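Long-range contact in acyl-coenzyme A oxidase 1 (Yarrowia lipolytica, PDB 5Y9D), which uses FAD to oxidise 2,3-saturated acyl-CoAs to (2E)-enoyl-CoAs, passing the electrons to oxygen to form hydrogen peroxide in peroxisomal fatty acid beta-oxidation: residues Ile309-Ser323 / Phe414-Cys428. Sequence-based numbering, arbitrary orientation.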
loop_
_atom_site.group_PDB
_atom_site.type_symbol
_atom_site.label_atom_id
_atom_site.label_comp_id
_atom_site.label_asym_id
_atom_site.label_seq_id
_atom_site.Cartn_x
_atom_site.Cartn_y
_atom_site.Cartn_z
ATOM N N ILE A 309 -18.452 -13.517 -11.303
ATOM C CA ILE A 309 -17.794 -14.666 -10.718
ATOM C C ILE A 309 -16.610 -14.980 -11.602
ATOM O O ILE A 309 -15.526 -15.230 -11.092
ATOM C CB ILE A 309 -18.692 -15.918 -10.577
ATOM C CG1 ILE A 309 -19.997 -15.613 -9.820
ATOM C CG2 ILE A 309 -17.976 -17.023 -9.800
ATOM C CD1 ILE A 309 -21.074 -16.679 -10.032
ATOM N N ARG A 310 -16.790 -14.933 -12.921
ATOM C CA ARG A 310 -15.665 -15.231 -13.824
ATOM C C ARG A 310 -14.404 -14.482 -13.397
ATOM O O ARG A 310 -13.350 -15.086 -13.239
ATOM C CB ARG A 310 -15.978 -14.881 -15.285
ATOM C CG ARG A 310 -14.888 -15.296 -16.263
ATOM C CD ARG A 310 -15.288 -15.118 -17.717
ATOM N NE ARG A 310 -14.136 -14.647 -18.503
ATOM C CZ ARG A 310 -13.606 -15.244 -19.580
ATOM N NH1 ARG A 310 -14.110 -16.373 -20.095
ATOM N NH2 ARG A 310 -12.547 -14.690 -20.164
ATOM N N GLY A 311 -14.518 -13.169 -13.217
ATOM C CA GLY A 311 -13.366 -12.333 -12.984
ATOM C C GLY A 311 -12.842 -12.362 -11.566
ATOM O O GLY A 311 -11.713 -11.932 -11.330
ATOM N N ARG A 312 -13.669 -12.791 -10.611
ATOM C CA ARG A 312 -13.204 -13.015 -9.249
ATOM C C ARG A 312 -12.270 -14.197 -9.271
ATOM O O ARG A 312 -11.241 -14.178 -8.603
ATOM C CB ARG A 312 -14.346 -13.324 -8.289
ATOM C CG ARG A 312 -15.045 -12.097 -7.808
ATOM C CD ARG A 312 -16.132 -12.407 -6.805
ATOM N NE ARG A 312 -16.932 -11.193 -6.689
ATOM C CZ ARG A 312 -18.172 -11.045 -7.114
ATOM N NH1 ARG A 312 -18.835 -12.060 -7.642
ATOM N NH2 ARG A 312 -18.758 -9.870 -6.985
ATOM N N VAL A 313 -12.660 -15.213 -10.041
ATOM C CA VAL A 313 -11.828 -16.381 -10.321
ATOM C C VAL A 313 -10.575 -15.979 -11.053
ATOM O O VAL A 313 -9.464 -16.399 -10.699
ATOM C CB VAL A 313 -12.594 -17.421 -11.164
ATOM C CG1 VAL A 313 -11.644 -18.394 -11.856
ATOM C CG2 VAL A 313 -13.585 -18.165 -10.294
ATOM N N SER A 314 -10.739 -15.138 -12.067
ATOM C CA SER A 314 -9.575 -14.634 -12.792
ATOM C C SER A 314 -8.675 -13.781 -11.888
ATOM O O SER A 314 -7.479 -13.745 -12.091
ATOM C CB SER A 314 -9.996 -13.861 -14.038
ATOM O OG SER A 314 -8.971 -13.938 -15.009
ATOM N N MET A 315 -9.239 -13.130 -10.871
ATOM C CA MET A 315 -8.420 -12.377 -9.888
ATOM C C MET A 315 -7.548 -13.197 -8.916
ATOM O O MET A 315 -6.602 -12.651 -8.321
ATOM C CB MET A 315 -9.287 -11.413 -9.104
ATOM C CG MET A 315 -9.606 -10.182 -9.917
ATOM S SD MET A 315 -10.871 -9.176 -9.148
ATOM C CE MET A 315 -11.747 -8.623 -10.595
ATOM N N ILE A 316 -7.850 -14.482 -8.746
ATOM C CA ILE A 316 -7.023 -15.303 -7.910
ATOM C C ILE A 316 -5.701 -15.521 -8.673
ATOM O O ILE A 316 -4.630 -15.476 -8.092
ATOM C CB ILE A 316 -7.705 -16.616 -7.511
ATOM C CG1 ILE A 316 -9.029 -16.360 -6.790
ATOM C CG2 ILE A 316 -6.853 -17.404 -6.537
ATOM C CD1 ILE A 316 -10.024 -17.490 -6.972
ATOM N N ALA A 317 -5.783 -15.690 -9.976
ATOM C CA ALA A 317 -4.603 -15.895 -10.807
ATOM C C ALA A 317 -3.789 -14.624 -10.929
ATOM O O ALA A 317 -2.571 -14.673 -10.815
ATOM C CB ALA A 317 -5.010 -16.399 -12.188
ATOM N N ASP A 318 -4.442 -13.485 -11.166
ATOM C CA ASP A 318 -3.701 -12.234 -11.214
ATOM C C ASP A 318 -2.856 -12.129 -9.977
ATOM O O ASP A 318 -1.684 -11.846 -10.076
ATOM C CB ASP A 318 -4.584 -10.988 -11.286
ATOM C CG ASP A 318 -5.548 -11.001 -12.440
ATOM O OD1 ASP A 318 -5.246 -11.639 -13.473
ATOM O OD2 ASP A 318 -6.621 -10.366 -12.287
ATOM N N SER A 319 -3.436 -12.383 -8.813
ATOM C CA SER A 319 -2.699 -12.308 -7.577
ATOM C C SER A 319 -1.426 -13.153 -7.631
ATOM O O SER A 319 -0.367 -12.691 -7.236
ATOM C CB SER A 319 -3.569 -12.738 -6.389
ATOM O OG SER A 319 -4.665 -11.869 -6.196
ATOM N N PHE A 320 -1.522 -14.384 -8.115
ATOM C CA PHE A 320 -0.313 -15.177 -8.371
ATOM C C PHE A 320 0.615 -14.498 -9.370
ATOM O O PHE A 320 1.794 -14.281 -9.090
ATOM C CB PHE A 320 -0.657 -16.563 -8.885
ATOM C CG PHE A 320 0.525 -17.317 -9.478
ATOM C CD1 PHE A 320 1.511 -17.844 -8.667
ATOM C CD2 PHE A 320 0.622 -17.527 -10.845
ATOM C CE1 PHE A 320 2.580 -18.565 -9.210
ATOM C CE2 PHE A 320 1.678 -18.251 -11.394
ATOM C CZ PHE A 320 2.670 -18.768 -10.576
ATOM N N HIS A 321 0.091 -14.143 -10.533
ATOM C CA HIS A 321 0.969 -13.637 -11.592
ATOM C C HIS A 321 1.699 -12.323 -11.270
ATOM O O HIS A 321 2.901 -12.196 -11.498
ATOM C CB HIS A 321 0.199 -13.532 -12.879
ATOM C CG HIS A 321 -0.053 -14.855 -13.505
ATOM N ND1 HIS A 321 -1.300 -15.423 -13.570
ATOM C CD2 HIS A 321 0.793 -15.745 -14.062
ATOM C CE1 HIS A 321 -1.226 -16.587 -14.179
ATOM N NE2 HIS A 321 0.032 -16.793 -14.510
ATOM N N VAL A 322 1.002 -11.362 -10.696
ATOM C CA VAL A 322 1.658 -10.127 -10.315
ATOM C C VAL A 322 2.593 -10.306 -9.090
ATOM O O VAL A 322 3.621 -9.667 -8.988
ATOM C CB VAL A 322 0.592 -9.050 -10.056
ATOM C CG1 VAL A 322 1.192 -7.810 -9.369
ATOM C CG2 VAL A 322 -0.099 -8.706 -11.375
ATOM N N SER A 323 2.224 -11.171 -8.158
ATOM C CA SER A 323 3.084 -11.479 -7.016
ATOM C C SER A 323 4.362 -12.085 -7.475
ATOM O O SER A 323 5.414 -11.734 -7.000
ATOM C CB SER A 323 2.403 -12.437 -6.053
ATOM O OG SER A 323 1.470 -11.701 -5.280
ATOM N N PHE A 414 -19.664 -19.056 -5.961
ATOM C CA PHE A 414 -19.751 -17.681 -5.587
ATOM C C PHE A 414 -19.025 -17.504 -4.261
ATOM O O PHE A 414 -18.079 -16.708 -4.169
ATOM C CB PHE A 414 -21.221 -17.264 -5.467
ATOM C CG PHE A 414 -21.408 -15.850 -5.043
ATOM C CD1 PHE A 414 -21.429 -14.830 -5.984
ATOM C CD2 PHE A 414 -21.529 -15.525 -3.693
ATOM C CE1 PHE A 414 -21.588 -13.503 -5.583
ATOM C CE2 PHE A 414 -21.672 -14.205 -3.282
ATOM C CZ PHE A 414 -21.705 -13.190 -4.229
ATOM N N ALA A 415 -19.461 -18.253 -3.249
ATOM C CA ALA A 415 -18.936 -18.087 -1.891
ATOM C C ALA A 415 -17.460 -18.390 -1.795
ATOM O O ALA A 415 -16.731 -17.669 -1.120
ATOM C CB ALA A 415 -19.699 -18.948 -0.890
ATOM N N ALA A 416 -17.022 -19.459 -2.462
ATOM C CA ALA A 416 -15.613 -19.860 -2.433
ATOM C C ALA A 416 -14.736 -18.821 -3.139
ATOM O O ALA A 416 -13.710 -18.421 -2.615
ATOM C CB ALA A 416 -15.425 -21.239 -3.070
ATOM N N SER A 417 -15.154 -18.390 -4.325
ATOM C CA SER A 417 -14.431 -17.374 -5.076
ATOM C C SER A 417 -14.254 -16.072 -4.334
ATOM O O SER A 417 -13.309 -15.336 -4.593
ATOM C CB SER A 417 -15.198 -17.015 -6.336
ATOM O OG SER A 417 -15.053 -18.024 -7.284
ATOM N N ALA A 418 -15.204 -15.754 -3.467
ATOM C CA ALA A 418 -15.289 -14.422 -2.935
ATOM C C ALA A 418 -14.215 -14.247 -1.874
ATOM O O ALA A 418 -13.460 -13.268 -1.875
ATOM C CB ALA A 418 -16.676 -14.177 -2.372
ATOM N N GLY A 419 -14.134 -15.211 -0.966
ATOM C CA GLY A 419 -13.126 -15.165 0.084
ATOM C C GLY A 419 -11.752 -15.362 -0.501
ATOM O O GLY A 419 -10.801 -14.730 -0.075
ATOM N N MET A 420 -11.626 -16.259 -1.464
ATOM C CA MET A 420 -10.335 -16.459 -2.095
ATOM C C MET A 420 -9.877 -15.227 -2.911
ATOM O O MET A 420 -8.707 -14.868 -2.897
ATOM C CB MET A 420 -10.344 -17.692 -2.966
ATOM C CG MET A 420 -8.938 -18.068 -3.364
ATOM S SD MET A 420 -8.338 -19.464 -2.430
ATOM C CE MET A 420 -9.090 -20.741 -3.487
ATOM N N LYS A 421 -10.801 -14.574 -3.603
ATOM C CA LYS A 421 -10.519 -13.282 -4.250
ATOM C C LYS A 421 -10.034 -12.268 -3.224
ATOM O O LYS A 421 -8.962 -11.686 -3.368
ATOM C CB LYS A 421 -11.763 -12.757 -4.980
ATOM C CG LYS A 421 -11.586 -11.475 -5.770
ATOM C CD LYS A 421 -11.696 -10.219 -4.920
ATOM C CE LYS A 421 -12.130 -9.022 -5.755
ATOM N NZ LYS A 421 -12.431 -7.812 -4.945
ATOM N N ALA A 422 -10.806 -12.048 -2.177
ATOM C CA ALA A 422 -10.420 -11.028 -1.233
ATOM C C ALA A 422 -9.022 -11.271 -0.674
ATOM O O ALA A 422 -8.156 -10.410 -0.740
ATOM C CB ALA A 422 -11.450 -10.890 -0.116
ATOM N N PHE A 423 -8.778 -12.447 -0.144
ATOM C CA PHE A 423 -7.511 -12.663 0.556
ATOM C C PHE A 423 -6.340 -12.735 -0.384
ATOM O O PHE A 423 -5.270 -12.145 -0.070
ATOM C CB PHE A 423 -7.581 -13.868 1.483
ATOM C CG PHE A 423 -8.571 -13.673 2.581
ATOM C CD1 PHE A 423 -8.331 -12.732 3.561
ATOM C CD2 PHE A 423 -9.769 -14.372 2.600
ATOM C CE1 PHE A 423 -9.246 -12.518 4.576
ATOM C CE2 PHE A 423 -10.698 -14.151 3.609
ATOM C CZ PHE A 423 -10.442 -13.219 4.603
ATOM N N THR A 424 -6.511 -13.400 -1.531
ATOM C CA THR A 424 -5.424 -13.391 -2.483
ATOM C C THR A 424 -5.091 -12.028 -3.040
ATOM O O THR A 424 -3.922 -11.756 -3.192
ATOM C CB THR A 424 -5.559 -14.393 -3.598
ATOM O OG1 THR A 424 -6.734 -14.136 -4.370
ATOM C CG2 THR A 424 -5.545 -15.810 -2.983
ATOM N N THR A 425 -6.071 -11.153 -3.282
ATOM C CA THR A 425 -5.764 -9.790 -3.760
ATOM C C THR A 425 -5.153 -8.877 -2.660
ATOM O O THR A 425 -4.262 -8.100 -2.927
ATOM C CB THR A 425 -6.974 -9.103 -4.436
ATOM O OG1 THR A 425 -8.082 -8.939 -3.509
ATOM C CG2 THR A 425 -7.391 -9.924 -5.638
ATOM N N TRP A 426 -5.616 -8.990 -1.427
ATOM C CA TRP A 426 -4.897 -8.355 -0.330
ATOM C C TRP A 426 -3.473 -8.884 -0.135
ATOM O O TRP A 426 -2.564 -8.117 0.211
ATOM C CB TRP A 426 -5.624 -8.535 0.985
ATOM C CG TRP A 426 -6.674 -7.527 1.274
ATOM C CD1 TRP A 426 -6.692 -6.227 0.917
ATOM C CD2 TRP A 426 -7.856 -7.757 2.036
ATOM N NE1 TRP A 426 -7.831 -5.621 1.406
ATOM C CE2 TRP A 426 -8.551 -6.542 2.107
ATOM C CE3 TRP A 426 -8.386 -8.881 2.675
ATOM C CZ2 TRP A 426 -9.753 -6.412 2.769
ATOM C CZ3 TRP A 426 -9.570 -8.748 3.364
ATOM C CH2 TRP A 426 -10.254 -7.520 3.392
ATOM N N GLY A 427 -3.291 -10.184 -0.301
ATOM C CA GLY A 427 -1.969 -10.792 -0.138
ATOM C C GLY A 427 -1.034 -10.296 -1.220
ATOM O O GLY A 427 0.095 -9.974 -0.924
ATOM N N CYS A 428 -1.504 -10.209 -2.461
ATOM C CA CYS A 428 -0.737 -9.557 -3.535
ATOM C C CYS A 428 -0.386 -8.116 -3.208
ATOM O O CYS A 428 0.770 -7.728 -3.330
ATOM C CB CYS A 428 -1.502 -9.569 -4.864
ATOM S SG CYS A 428 -0.523 -8.976 -6.283
#
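Ile316 and Met420 meet in the middle of a near-parallel helix pair in the alpha-helical C-alpha1 domain of the acyl-CoA dehydrogenase fold. The two axes differ in direction by 21° and approach to 8.5 Å. Ile316 CD1 lies 3.8 Å from Met420 CG, the side chains crossing at about a right angle. Ile316 CG2 also packs against Thr424 OG1 and CG2. Cutting Ile316 back to an alanine is likely to leave a gap beside Met420 CG and free that bent side chain to shift. Thr424 OG1 bonds back to Met420 O at 2.6 Å, within its own helix. Met315 and Lys421 run side by side, Met315 SD 3.6 Å from Lys421 CE. With CG anti to the backbone N (chi1 -176°) and a bend at chi2, Lys421 sends NZ to Gly465 O, Gln460 O and Asn467. Arg312 NE bonds to Glu464 O; Glu464 is probably the catalytic proton acceptor, and Met315 touches its side chain. The helix pair backs the loop that carries it. The looser end has the partly exposed Phe414 among buried neighbours. Ile309 CG1 comes up to the ring edge, 4.2 Å from Phe414 CD1, and Arg312 NH1 approaches CE1 obliquely. Toward the other end the packing is buried and close: Cys428 SG lies 3.7 Å from Val322 CG1. Ser319 OG, 3.1 Å from Thr424 O, hydrogen-bonds to Met315 O at 3.0 Å, nearly in line with the C=O bond.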